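Local atomic coordinates of putative sugar isomerase (Parabacteroides distasonis, PDB entry 3LMZ), a protein that is probably a sugar isomerase or a related sugar-processing enzyme, built on a xylose isomerase-like TIM barrel, though its substrate and reaction are not established. Residues H67-C70 / A71-V75; Y84-S87 / E88-D92; D119-V122 / K123-D126; A144-V147 / W148-K152; G248-K251 / A252-L256. All blocks are in the same frame, centred on the assembly; numbering follows the deposited sequence. Where two conformers were deposited one is given.

Contact 1 of 5, residues H67-C70 / A71-V75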
loop_
_atom_site.group_PDB
_atom_site.type_symbol
_atom_site.label_atom_id
_atom_site.label_comp_id
_atom_site.label_asym_id
_atom_site.label_seq_id
_atom_site.Cartn_x
_atom_site.Cartn_y
_atom_site.Cartn_z
ATOM N N HIS A 67 -21.188 -14.093 -12.269
ATOM C CA HIS A 67 -20.931 -14.707 -10.985
ATOM C C HIS A 67 -19.796 -15.729 -11.035
ATOM O O HIS A 67 -18.962 -15.812 -10.095
ATOM C CB HIS A 67 -22.163 -15.371 -10.399
ATOM C CG HIS A 67 -23.204 -14.407 -9.968
ATOM N ND1 HIS A 67 -22.906 -13.296 -9.213
ATOM C CD2 HIS A 67 -24.550 -14.402 -10.153
ATOM C CE1 HIS A 67 -24.028 -12.625 -8.977
ATOM N NE2 HIS A 67 -25.034 -13.288 -9.513
ATOM N N ASP A 68 -19.766 -16.525 -12.108
ATOM C CA ASP A 68 -18.746 -17.543 -12.212
ATOM C C ASP A 68 -17.372 -16.931 -12.361
ATOM O O ASP A 68 -16.394 -17.400 -11.780
ATOM C CB ASP A 68 -19.002 -18.430 -13.414
ATOM C CG ASP A 68 -20.200 -19.346 -13.241
ATOM O OD1 ASP A 68 -20.647 -19.558 -12.085
ATOM O OD2 ASP A 68 -20.661 -19.869 -14.296
ATOM N N LYS A 69 -17.267 -15.853 -13.138
ATOM C CA LYS A 69 -15.977 -15.188 -13.292
ATOM C C LYS A 69 -15.525 -14.573 -11.956
ATOM O O LYS A 69 -14.350 -14.705 -11.544
ATOM C CB LYS A 69 -16.027 -14.135 -14.425
ATOM C CG LYS A 69 -14.647 -13.843 -14.969
ATOM C CD LYS A 69 -14.556 -12.610 -15.886
ATOM C CE LYS A 69 -13.140 -12.477 -16.462
ATOM N NZ LYS A 69 -12.022 -12.553 -15.456
ATOM N N CYS A 70 -16.451 -13.892 -11.287
ATOM C CA CYS A 70 -16.160 -13.344 -9.964
ATOM C C CYS A 70 -15.617 -14.451 -9.016
ATOM O O CYS A 70 -14.522 -14.311 -8.422
ATOM C CB CYS A 70 -17.409 -12.701 -9.397
ATOM S SG CYS A 70 -17.795 -11.069 -10.032
ATOM N N ALA A 71 -16.307 -15.594 -8.958
ATOM C CA ALA A 71 -15.926 -16.699 -8.067
ATOM C C ALA A 71 -14.547 -17.244 -8.445
ATOM O O ALA A 71 -13.753 -17.601 -7.578
ATOM C CB ALA A 71 -16.948 -17.764 -8.112
ATOM N N ALA A 72 -14.269 -17.323 -9.749
ATOM C CA ALA A 72 -12.963 -17.806 -10.182
ATOM C C ALA A 72 -11.790 -16.947 -9.681
ATOM O O ALA A 72 -10.644 -17.422 -9.619
ATOM C CB ALA A 72 -12.926 -17.909 -11.664
ATOM N N HIS A 73 -12.070 -15.664 -9.424
ATOM C CA HIS A 73 -11.117 -14.739 -8.858
ATOM C C HIS A 73 -11.301 -14.492 -7.382
ATOM O O HIS A 73 -10.738 -13.554 -6.826
ATOM C CB HIS A 73 -11.137 -13.417 -9.667
ATOM C CG HIS A 73 -10.743 -13.615 -11.086
ATOM N ND1 HIS A 73 -9.429 -13.699 -11.505
ATOM C CD2 HIS A 73 -11.497 -13.887 -12.172
ATOM C CE1 HIS A 73 -9.405 -13.954 -12.805
ATOM N NE2 HIS A 73 -10.648 -14.056 -13.236
ATOM N N LYS A 74 -12.118 -15.331 -6.737
ATOM C CA LYS A 74 -12.367 -15.267 -5.298
ATOM C C LYS A 74 -12.964 -13.926 -4.897
ATOM O O LYS A 74 -12.739 -13.465 -3.791
ATOM C CB LYS A 74 -11.096 -15.616 -4.486
ATOM C CG LYS A 74 -10.717 -17.105 -4.788
ATOM C CD LYS A 74 -9.320 -17.337 -4.977
ATOM C CE LYS A 74 -8.760 -16.835 -6.308
ATOM N NZ LYS A 74 -7.258 -16.968 -6.352
ATOM N N VAL A 75 -13.870 -13.433 -5.740
ATOM C CA VAL A 75 -14.617 -12.205 -5.481
ATOM C C VAL A 75 -16.108 -12.469 -5.479
ATOM O O VAL A 75 -16.615 -13.229 -6.269
ATOM C CB VAL A 75 -14.308 -11.126 -6.584
ATOM C CG1 VAL A 75 -15.201 -9.904 -6.487
ATOM C CG2 VAL A 75 -12.773 -10.704 -6.540
#
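Cys70 O, at the end of helix 60-72, is gripped by two backbone donors from the turn that follows. His73 N reaches it at 3.0 Å and Val75 N at 2.9 Å, and the two arrive from opposite faces of the carbonyl plane. The bond from Val75, together with one from Lys74 N to Ala71 O at 2.9 Å, makes the Schellman motif that ends the helix. Lys74 is its C-prime residue: phi of +60° reverses the chain, a turn more usual for glycine. Val75 then folds back, its CB 4.5 Å from Cys70 CB, and this small apolar pair suits a place where both residues are buried.

On the next side of the helix Lys69 reaches along the surface toward His73. Its ammonium forms a salt bridge with Asp33; in one of its two modelled conformers a bend at the last torsion (chi4 -50°) also leaves NZ near the imidazole, an approach that remains doubtful. The ring itself is positioned from its other nitrogen, ND1 bonding Glu40. Glu40 also takes the ammonium of Lys74 in a salt bridge, so one acid of helix 32-41 serves two residues of the turn, His73 and Lys74. Leu36 of that helix packs on Lys69, His73 and Val75. The contact therefore lies against helix 32-41, where helix 60-72 turns back into strand 76-85 in the beta-alpha-beta unit begun by strand 46-49.

Contact 2 of 5, residues Y84-S87 / E88-D92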
loop_
_atom_site.group_PDB
_atom_site.type_symbol
_atom_site.label_atom_id
_atom_site.label_comp_id
_atom_site.label_asym_id
_atom_site.label_seq_id
_atom_site.Cartn_x
_atom_site.Cartn_y
_atom_site.Cartn_z
ATOM N N TYR A 84 -28.161 5.749 -10.181
ATOM C CA TYR A 84 -28.914 6.981 -10.126
ATOM C C TYR A 84 -30.349 6.654 -10.585
ATOM O O TYR A 84 -30.524 5.898 -11.580
ATOM C CB TYR A 84 -28.312 8.040 -11.027
ATOM C CG TYR A 84 -27.075 8.694 -10.451
ATOM C CD1 TYR A 84 -25.893 8.003 -10.245
ATOM C CD2 TYR A 84 -27.114 10.012 -10.029
ATOM C CE1 TYR A 84 -24.781 8.642 -9.662
ATOM C CE2 TYR A 84 -26.005 10.657 -9.472
ATOM C CZ TYR A 84 -24.834 9.979 -9.327
ATOM O OH TYR A 84 -23.700 10.618 -8.785
HETATM N N MSE A 85 -31.334 7.201 -9.892
HETATM C CA MSE A 85 -32.744 6.910 -10.151
HETATM C C MSE A 85 -33.558 8.196 -10.182
HETATM O O MSE A 85 -33.701 8.826 -9.149
HETATM C CB MSE A 85 -33.301 5.942 -9.110
HETATM C CG MSE A 85 -32.478 4.708 -9.015
HETATM SE SE MSE A 85 -33.056 3.450 -7.608
HETATM C CE MSE A 85 -31.338 2.635 -7.362
ATOM N N LYS A 86 -34.111 8.558 -11.334
ATOM C CA LYS A 86 -34.860 9.820 -11.467
ATOM C C LYS A 86 -36.351 9.600 -11.815
ATOM O O LYS A 86 -37.065 10.567 -12.079
ATOM C CB LYS A 86 -34.216 10.726 -12.498
ATOM C CG LYS A 86 -34.282 10.178 -13.927
ATOM C CD LYS A 86 -33.620 11.194 -14.927
ATOM C CE LYS A 86 -33.363 10.603 -16.320
ATOM N NZ LYS A 86 -32.466 9.416 -16.328
ATOM N N SER A 87 -36.801 8.358 -11.833
ATOM C CA SER A 87 -38.205 8.061 -12.068
ATOM C C SER A 87 -38.576 6.753 -11.403
ATOM O O SER A 87 -37.688 5.916 -11.104
ATOM C CB SER A 87 -38.407 7.934 -13.582
ATOM O OG SER A 87 -37.851 6.722 -14.040
ATOM N N GLU A 88 -39.876 6.535 -11.226
ATOM C CA GLU A 88 -40.338 5.308 -10.609
ATOM C C GLU A 88 -39.913 4.108 -11.473
ATOM O O GLU A 88 -39.600 3.041 -10.940
ATOM C CB GLU A 88 -41.880 5.307 -10.511
ATOM C CG GLU A 88 -42.368 6.246 -9.482
ATOM C CD GLU A 88 -43.887 6.131 -9.235
ATOM O OE1 GLU A 88 -44.571 5.305 -9.887
ATOM O OE2 GLU A 88 -44.351 6.866 -8.357
ATOM N N GLU A 89 -39.963 4.263 -12.797
ATOM C CA GLU A 89 -39.549 3.168 -13.696
ATOM C C GLU A 89 -38.073 2.774 -13.445
ATOM O O GLU A 89 -37.735 1.584 -13.425
ATOM C CB GLU A 89 -39.724 3.537 -15.174
ATOM C CG GLU A 89 -39.444 2.377 -16.133
ATOM C CD GLU A 89 -38.772 2.820 -17.429
ATOM O OE1 GLU A 89 -39.496 3.251 -18.365
ATOM O OE2 GLU A 89 -37.517 2.726 -17.501
ATOM N N GLU A 90 -37.192 3.754 -13.275
ATOM C CA GLU A 90 -35.792 3.422 -13.006
ATOM C C GLU A 90 -35.658 2.668 -11.693
ATOM O O GLU A 90 -34.793 1.811 -11.561
ATOM C CB GLU A 90 -34.932 4.707 -13.024
ATOM C CG GLU A 90 -34.754 5.242 -14.452
ATOM C CD GLU A 90 -33.882 6.507 -14.536
ATOM O OE1 GLU A 90 -33.275 6.921 -13.523
ATOM O OE2 GLU A 90 -33.756 7.060 -15.670
ATOM N N ILE A 91 -36.448 3.066 -10.704
ATOM C CA ILE A 91 -36.429 2.400 -9.411
ATOM C C ILE A 91 -36.899 0.951 -9.607
ATOM O O ILE A 91 -36.337 -0.006 -9.080
ATOM C CB ILE A 91 -37.203 3.145 -8.366
ATOM C CG1 ILE A 91 -36.609 4.541 -8.178
ATOM C CG2 ILE A 91 -37.206 2.326 -7.016
ATOM C CD1 ILE A 91 -37.458 5.451 -7.313
ATOM N N ASP A 92 -38.019 0.800 -10.315
ATOM C CA ASP A 92 -38.544 -0.547 -10.616
ATOM C C ASP A 92 -37.477 -1.415 -11.257
ATOM O O ASP A 92 -37.304 -2.622 -10.905
ATOM C CB ASP A 92 -39.745 -0.506 -11.594
ATOM C CG ASP A 92 -41.017 0.070 -10.997
ATOM O OD1 ASP A 92 -41.137 0.171 -9.772
ATOM O OD2 ASP A 92 -41.922 0.430 -11.798
HETATM O O HOH W 1 -30.970 8.520 -13.678
#
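Glu90 extends from the first turn of helix 88-101 to meet Lys86 with both carboxylate oxygens. OE1 accepts from Lys86 N at 2.9 Å in a fairly straight bond (162°), the donor standing above the carboxylate plane. OE2 presents its syn lone pair to Lys86 NZ at 2.8 Å, a salt bridge. A water closes the ring, donating to Glu90 OE1 at 2.8 Å and accepting from Lys86 NZ. Lys86 can curl over the acid because CG sits between the backbone N and the carbonyl carbon (chi1 66°) and the chain bends again at its end; CG itself lies 3.4 Å from Glu90 OE1. Glutamate is long enough to span this turn, and its pair of oxygens can serve a backbone and a side-chain donor together.

Ser87 is the N-cap of the helix, which begins after a two-residue link from strand 76-85 as the barrel passes from strand to helix in a beta-alpha-beta unit. Its OG accepts from Glu90 N at 3.1 Å, satisfying an amide that has no carbonyl one turn back within the helix. Serine suits the position because its short side chain can bend round to that amide. Ser87 O in turn receives Ile91 N at 3.1 Å, in the carbonyl plane.

Beneath these polar groups the buried side chains of Met85, a selenomethionine, and Ile91 cross at about a right angle, Met85 CB lying 3.7 Å from Ile91 CG1. Ile91 also packs on Tyr117, Val118 and Lys121 of helix 115-125, while Met85 is paired through its backbone with Val109 and Asn111.

Contact 3 of 5, residues D119-V122 / K123-D126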
loop_
_atom_site.group_PDB
_atom_site.type_symbol
_atom_site.label_atom_id
_atom_site.label_comp_id
_atom_site.label_asym_id
_atom_site.label_seq_id
_atom_site.Cartn_x
_atom_site.Cartn_y
_atom_site.Cartn_z
ATOM N N ASP A 119 -39.130 3.629 -0.387
ATOM C CA ASP A 119 -39.751 3.036 0.806
ATOM C C ASP A 119 -40.677 1.873 0.451
ATOM O O ASP A 119 -40.575 0.753 0.987
ATOM C CB ASP A 119 -40.443 4.108 1.634
ATOM C CG ASP A 119 -40.949 3.599 2.954
ATOM O OD1 ASP A 119 -41.939 2.803 2.931
ATOM O OD2 ASP A 119 -40.475 4.078 3.992
ATOM N N LYS A 120 -41.581 2.107 -0.503
ATOM C CA LYS A 120 -42.474 1.065 -1.019
ATOM C C LYS A 120 -41.676 -0.138 -1.537
ATOM O O LYS A 120 -41.997 -1.315 -1.253
ATOM C CB LYS A 120 -43.338 1.641 -2.178
ATOM C CG LYS A 120 -44.394 0.742 -2.686
ATOM C CD LYS A 120 -45.068 1.309 -3.953
ATOM C CE LYS A 120 -46.427 1.730 -3.728
ATOM N NZ LYS A 120 -47.042 2.206 -5.014
ATOM N N LYS A 121 -40.572 0.114 -2.256
ATOM C CA LYS A 121 -39.816 -0.959 -2.890
ATOM C C LYS A 121 -38.955 -1.757 -1.880
ATOM O O LYS A 121 -38.921 -2.992 -1.980
ATOM C CB LYS A 121 -38.972 -0.398 -4.054
ATOM C CG LYS A 121 -39.837 -0.032 -5.281
ATOM C CD LYS A 121 -40.234 -1.308 -6.046
ATOM C CE LYS A 121 -41.282 -1.110 -7.101
ATOM N NZ LYS A 121 -41.450 -2.390 -7.908
ATOM N N VAL A 122 -38.419 -1.097 -0.853
ATOM C CA VAL A 122 -37.697 -1.860 0.132
ATOM C C VAL A 122 -38.664 -2.774 0.870
ATOM O O VAL A 122 -38.254 -3.889 1.232
ATOM C CB VAL A 122 -36.804 -1.054 1.160
ATOM C CG1 VAL A 122 -35.701 -0.253 0.464
ATOM C CG2 VAL A 122 -37.598 -0.126 2.024
ATOM N N LYS A 123 -39.941 -2.384 1.061
ATOM C CA LYS A 123 -40.937 -3.268 1.683
ATOM C C LYS A 123 -41.281 -4.458 0.793
ATOM O O LYS A 123 -41.432 -5.573 1.260
ATOM C CB LYS A 123 -42.191 -2.456 2.001
ATOM C CG LYS A 123 -41.991 -1.512 3.183
ATOM C CD LYS A 123 -43.222 -0.622 3.418
ATOM C CE LYS A 123 -43.232 0.045 4.781
ATOM N NZ LYS A 123 -42.058 0.987 5.066
ATOM N N GLU A 124 -41.405 -4.203 -0.505
ATOM C CA GLU A 124 -41.767 -5.217 -1.465
ATOM C C GLU A 124 -40.688 -6.280 -1.584
ATOM O O GLU A 124 -40.973 -7.490 -1.682
ATOM C CB GLU A 124 -42.034 -4.565 -2.823
ATOM C CG GLU A 124 -42.331 -5.560 -3.909
ATOM C CD GLU A 124 -42.513 -4.980 -5.283
ATOM O OE1 GLU A 124 -42.339 -3.755 -5.465
ATOM O OE2 GLU A 124 -42.812 -5.766 -6.226
ATOM N N TYR A 125 -39.421 -5.887 -1.585
ATOM C CA TYR A 125 -38.298 -6.769 -1.891
ATOM C C TYR A 125 -37.500 -7.222 -0.658
ATOM O O TYR A 125 -36.728 -8.183 -0.736
ATOM C CB TYR A 125 -37.326 -6.116 -2.871
ATOM C CG TYR A 125 -37.779 -6.110 -4.276
ATOM C CD1 TYR A 125 -38.692 -5.159 -4.704
ATOM C CD2 TYR A 125 -37.333 -7.050 -5.188
ATOM C CE1 TYR A 125 -39.156 -5.154 -6.002
ATOM C CE2 TYR A 125 -37.758 -7.054 -6.499
ATOM C CZ TYR A 125 -38.688 -6.111 -6.913
ATOM O OH TYR A 125 -39.143 -6.126 -8.212
ATOM N N ASP A 126 -37.664 -6.540 0.461
ATOM C CA ASP A 126 -36.864 -6.741 1.671
ATOM C C ASP A 126 -35.366 -6.600 1.364
ATOM O O ASP A 126 -34.555 -7.488 1.670
ATOM C CB ASP A 126 -37.123 -8.105 2.315
ATOM C CG ASP A 126 -36.487 -8.225 3.707
ATOM O OD1 ASP A 126 -36.190 -7.187 4.427
ATOM O OD2 ASP A 126 -36.291 -9.398 4.131
HETATM O O HOH W 2 -42.339 3.868 5.977
HETATM O O HOH W 3 -39.355 -3.614 -9.293
#
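The last two turns of helix 115-125, an outer helix of the barrel, carry two salt bridges, Asp119 with Lys123 and Lys121 with Glu124. Lys123 NZ meets Asp119 OD1 at 2.8 Å, on the syn side but 32° out of the carboxylate plane, and a water joins the same ammonium to Asp119 OD2. Spaced four apart, acid before base, the pair spans one helical turn. Asp155 is a second partner of both: its carboxylate bridges Lys123 NZ and its backbone N bonds Asp119 OD2.

Glu124 lies alongside Lys121, pointing the same way, with OE1 2.9 Å from NZ. The lysine turns at its second torsion (chi2 -77°), laying its methylenes by the carboxylate and by Tyr125, whose CE1 is 4.0 Å from Lys121 CD. A water links NZ to Tyr125 OH. In the beta-alpha-beta unit of strands 105-110 and 128-132 this face meets helix 88-101: Asp92 also takes the ammonium, and Phe95 packs against Tyr125.

At the end Asp126 N reaches Val122 O at 2.8 Å in a weak, bent bond (128°). Asp126 departs from helical angles, with positive phi, and its carboxylate is held by Arg157.

Contact 4 of 5, residues A144-V147 / W148-K152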
loop_
_atom_site.group_PDB
_atom_site.type_symbol
_atom_site.label_atom_id
_atom_site.label_comp_id
_atom_site.label_asym_id
_atom_site.label_seq_id
_atom_site.Cartn_x
_atom_site.Cartn_y
_atom_site.Cartn_z
ATOM N N ALA A 144 -23.763 13.306 5.272
ATOM C CA ALA A 144 -24.419 12.237 5.998
ATOM C C ALA A 144 -25.659 12.797 6.713
ATOM O O ALA A 144 -26.707 12.148 6.716
ATOM C CB ALA A 144 -23.454 11.646 6.998
ATOM N N THR A 145 -25.576 14.021 7.253
ATOM C CA THR A 145 -26.718 14.619 7.951
ATOM C C THR A 145 -27.891 14.791 7.035
ATOM O O THR A 145 -29.037 14.540 7.419
ATOM C CB THR A 145 -26.345 15.975 8.544
ATOM O OG1 THR A 145 -25.271 15.776 9.467
ATOM C CG2 THR A 145 -27.594 16.658 9.206
ATOM N N ASP A 146 -27.624 15.181 5.788
ATOM C CA ASP A 146 -28.725 15.357 4.838
ATOM C C ASP A 146 -29.409 14.030 4.516
ATOM O O ASP A 146 -30.630 13.986 4.416
ATOM C CB ASP A 146 -28.245 15.971 3.539
ATOM C CG ASP A 146 -29.396 16.324 2.625
ATOM O OD1 ASP A 146 -30.137 17.283 2.973
ATOM O OD2 ASP A 146 -29.602 15.650 1.594
ATOM N N VAL A 147 -28.671 12.948 4.426
ATOM C CA VAL A 147 -29.281 11.661 4.177
ATOM C C VAL A 147 -30.055 11.233 5.378
ATOM O O VAL A 147 -31.217 10.800 5.231
ATOM C CB VAL A 147 -28.270 10.569 3.800
ATOM C CG1 VAL A 147 -28.990 9.215 3.622
ATOM C CG2 VAL A 147 -27.544 10.942 2.529
ATOM N N TRP A 148 -29.507 11.463 6.567
ATOM C CA TRP A 148 -30.187 11.161 7.803
ATOM C C TRP A 148 -31.533 11.861 7.890
ATOM O O TRP A 148 -32.548 11.228 8.160
ATOM C CB TRP A 148 -29.328 11.519 9.003
ATOM C CG TRP A 148 -29.938 11.209 10.354
ATOM C CD1 TRP A 148 -30.549 12.094 11.232
ATOM C CD2 TRP A 148 -30.021 9.921 10.967
ATOM N NE1 TRP A 148 -30.962 11.412 12.366
ATOM C CE2 TRP A 148 -30.650 10.084 12.230
ATOM C CE3 TRP A 148 -29.566 8.649 10.600
ATOM C CZ2 TRP A 148 -30.816 9.011 13.126
ATOM C CZ3 TRP A 148 -29.726 7.602 11.492
ATOM C CH2 TRP A 148 -30.353 7.777 12.723
ATOM N N VAL A 149 -31.527 13.178 7.681
ATOM C CA VAL A 149 -32.757 13.957 7.843
ATOM C C VAL A 149 -33.839 13.499 6.859
ATOM O O VAL A 149 -35.038 13.522 7.179
ATOM C CB VAL A 149 -32.481 15.504 7.711
ATOM C CG1 VAL A 149 -31.325 15.918 8.610
ATOM C CG2 VAL A 149 -32.215 15.891 6.268
ATOM N N HIS A 150 -33.430 13.067 5.668
ATOM C CA HIS A 150 -34.392 12.596 4.626
ATOM C C HIS A 150 -34.844 11.146 4.793
ATOM O O HIS A 150 -35.796 10.722 4.135
ATOM C CB HIS A 150 -33.804 12.823 3.236
ATOM C CG HIS A 150 -33.865 14.248 2.804
ATOM N ND1 HIS A 150 -32.866 15.160 3.057
ATOM C CD2 HIS A 150 -34.864 14.935 2.205
ATOM C CE1 HIS A 150 -33.234 16.345 2.598
ATOM N NE2 HIS A 150 -34.431 16.228 2.057
ATOM N N THR A 151 -34.166 10.378 5.641
ATOM C CA THR A 151 -34.476 8.974 5.824
ATOM C C THR A 151 -34.925 8.536 7.250
ATOM O O THR A 151 -35.477 7.433 7.388
ATOM C CB THR A 151 -33.331 8.068 5.405
ATOM O OG1 THR A 151 -32.182 8.302 6.227
ATOM C CG2 THR A 151 -32.982 8.267 3.930
ATOM N N LYS A 152 -34.679 9.352 8.282
ATOM C CA LYS A 152 -34.842 8.898 9.651
ATOM C C LYS A 152 -36.303 8.518 9.967
ATOM O O LYS A 152 -36.549 7.679 10.855
ATOM C CB LYS A 152 -34.338 9.961 10.609
ATOM C CG LYS A 152 -35.021 11.301 10.470
ATOM C CD LYS A 152 -34.618 12.345 11.545
ATOM C CE LYS A 152 -35.648 12.409 12.695
ATOM N NZ LYS A 152 -37.036 12.898 12.273
#
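His150 turns its imidazole back along helix 144-151 to the carbonyl of Asp146, one turn earlier. With CG beside its own backbone N (chi1 -76°), ND1 comes to 2.9 Å from Asp146 O, which lies in the ring plane. His150 N binds the same oxygen at 3.2 Å from the other face of the carbonyl, so the residue holds it with both backbone and ring. Asp146 brings its carboxylate to the imidazole as well, OD1 lying 3.3 Å from His150 CE1 with the two planes 56° apart. Tyr112 steadies both: its hydroxyl binds Asp146 OD2 and its ring stacks on His150.

The helix leads from strand 128-132 to strand 158-163 in a beta-alpha-beta unit of the barrel. On its buried side, Thr151 places OG1 between the backbone N and the carbonyl carbon (chi1 63°), from where it donates to Val147 O at 2.9 Å. This leaves CG2 to lie 4.1 Å from Val147 CG1, and threonine thus serves a polar and an apolar neighbour at once. Val147 packs on Ile131 and Met160. Farther round, Trp148 stacks on Tyr181 of helix 174-181.

Contact 5 of 5, residues G248-K251 / A252-L256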
loop_
_atom_site.group_PDB
_atom_site.type_symbol
_atom_site.label_atom_id
_atom_site.label_comp_id
_atom_site.label_asym_id
_atom_site.label_seq_id
_atom_site.Cartn_x
_atom_site.Cartn_y
_atom_site.Cartn_z
ATOM N N GLY A 248 -2.732 -1.036 0.908
ATOM C CA GLY A 248 -1.711 -1.353 1.896
ATOM C C GLY A 248 -1.784 -0.539 3.157
ATOM O O GLY A 248 -1.693 -1.050 4.229
ATOM N N TYR A 249 -1.951 0.775 2.998
ATOM C CA TYR A 249 -2.044 1.663 4.126
ATOM C C TYR A 249 -3.279 1.247 4.963
ATOM O O TYR A 249 -3.258 1.100 6.182
ATOM C CB TYR A 249 -2.101 3.106 3.721
ATOM C CG TYR A 249 -1.749 4.098 4.822
ATOM C CD1 TYR A 249 -2.649 4.413 5.795
ATOM C CD2 TYR A 249 -0.478 4.693 4.871
ATOM C CE1 TYR A 249 -2.285 5.289 6.860
ATOM C CE2 TYR A 249 -0.129 5.545 5.879
ATOM C CZ TYR A 249 -1.023 5.836 6.875
ATOM O OH TYR A 249 -0.650 6.679 7.890
ATOM N N PHE A 250 -4.430 1.048 4.328
ATOM C CA PHE A 250 -5.666 0.730 5.027
ATOM C C PHE A 250 -5.569 -0.633 5.703
ATOM O O PHE A 250 -6.108 -0.839 6.822
ATOM C CB PHE A 250 -6.851 0.744 4.052
ATOM C CG PHE A 250 -8.193 0.600 4.724
ATOM C CD1 PHE A 250 -8.807 1.684 5.288
ATOM C CD2 PHE A 250 -8.790 -0.633 4.822
ATOM C CE1 PHE A 250 -10.050 1.557 5.929
ATOM C CE2 PHE A 250 -10.013 -0.771 5.483
ATOM C CZ PHE A 250 -10.614 0.316 6.037
ATOM N N LYS A 251 -4.932 -1.623 5.059
ATOM C CA LYS A 251 -4.764 -2.929 5.705
ATOM C C LYS A 251 -3.973 -2.767 7.029
ATOM O O LYS A 251 -4.308 -3.335 8.064
ATOM C CB LYS A 251 -4.043 -3.923 4.806
ATOM C CG LYS A 251 -4.894 -4.519 3.687
ATOM C CD LYS A 251 -4.032 -5.442 2.802
ATOM C CE LYS A 251 -4.816 -6.134 1.716
ATOM N NZ LYS A 251 -3.941 -7.091 0.915
ATOM N N ALA A 252 -2.897 -1.981 6.961
ATOM C CA ALA A 252 -2.104 -1.751 8.146
ATOM C C ALA A 252 -2.880 -1.074 9.238
ATOM O O ALA A 252 -2.801 -1.497 10.379
ATOM C CB ALA A 252 -0.826 -0.960 7.837
ATOM N N VAL A 253 -3.614 -0.009 8.912
ATOM C CA VAL A 253 -4.459 0.637 9.933
ATOM C C VAL A 253 -5.444 -0.374 10.551
ATOM O O VAL A 253 -5.614 -0.422 11.767
ATOM C CB VAL A 253 -5.197 1.873 9.417
ATOM C CG1 VAL A 253 -6.076 2.485 10.544
ATOM C CG2 VAL A 253 -4.226 2.890 8.916
ATOM N N SER A 254 -6.002 -1.237 9.707
ATOM C CA SER A 254 -7.004 -2.252 10.166
ATOM C C SER A 254 -6.355 -3.251 11.144
ATOM O O SER A 254 -6.961 -3.682 12.131
ATOM C CB SER A 254 -7.554 -3.018 8.981
ATOM O OG SER A 254 -8.256 -2.135 8.117
ATOM N N ASP A 255 -5.097 -3.596 10.833
ATOM C CA ASP A 255 -4.383 -4.622 11.570
ATOM C C ASP A 255 -3.837 -4.147 12.920
ATOM O O ASP A 255 -3.757 -4.923 13.908
ATOM C CB ASP A 255 -3.154 -5.113 10.781
ATOM C CG ASP A 255 -3.498 -5.924 9.562
ATOM O OD1 ASP A 255 -4.682 -6.317 9.381
ATOM O OD2 ASP A 255 -2.544 -6.113 8.760
ATOM N N LEU A 256 -3.404 -2.882 12.972
ATOM C CA LEU A 256 -2.557 -2.359 14.057
ATOM C C LEU A 256 -3.294 -1.420 15.003
ATOM O O LEU A 256 -2.774 -1.087 16.093
ATOM C CB LEU A 256 -1.336 -1.651 13.446
ATOM C CG LEU A 256 -0.362 -2.525 12.621
ATOM C CD1 LEU A 256 0.671 -1.628 12.003
ATOM C CD2 LEU A 256 0.299 -3.648 13.455
#
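Ser254 gives two hydrogen bonds to Phe250 O, from N at 2.9 Å and from OG at 2.8 Å, and they approach from opposite faces of the carbonyl plane. The hydroxyl is brought there by a first torsion of -63°, which sets OG beside its own backbone N and back toward the preceding turn. It also comes within 3.4 Å of Phe250 CE2, so OG sits close to the aromatic ring as well as to the carbonyl. Serine suits the site because a buried hydroxyl needs a partner, and here the helix itself supplies one. Around it the bonds Ala252 N to Gly248 O, Val253 N to Tyr249 O and Asp255 N to Lys251 O keep helix 240-256 regular.

The apolar contact is between Tyr249 and Val253, one turn apart. Val253 CG2 lies 3.7 Å from Tyr249 CE1, the valine crossing the phenol at a slant. Val253 continues onto Phe212, Pro213 and Ile216 of the helix 212-221.

Several polar and ionic groups look to the second subunit. Tyr249 OH bonds Asp255 of that chain, and Asp255 reciprocates with its Tyr249; Lys251 forms a salt bridge with its Glu245 while also bonding Leu42 O of its own chain, and Ala252 packs on its own counterpart, where a small methyl permits close approach. The chemistry implies a division of roles: the Ser254 hydroxyl is satisfied within the helix by Phe250 O, whereas the longer polar side chains of Tyr249, Lys251 and Asp255 contribute largely to pairing the two subunits.

Overall arrangement
Contact 5 is the most buried of the five and the one that meets the second subunit, so its polar ends bind another chain; contact 3 lies at the surface and relies on salt bridges and water. Contacts 1, 2 and 4 are partly buried: contact 1 packs on helix 32-41, contact 2 on helix 115-125, and contact 4 on strands 128-132 and 158-163. Contacts 2 and 3 touch through a salt bridge and packing between helices 88-101 and 115-125. Contacts 1 and 2 stand at the two ends of strand 76-85, one ending a helix through a Schellman turn, the other starting one with a serine N-cap. Contacts 4 and 5 both double a carbonyl's bonds with a side-chain donor.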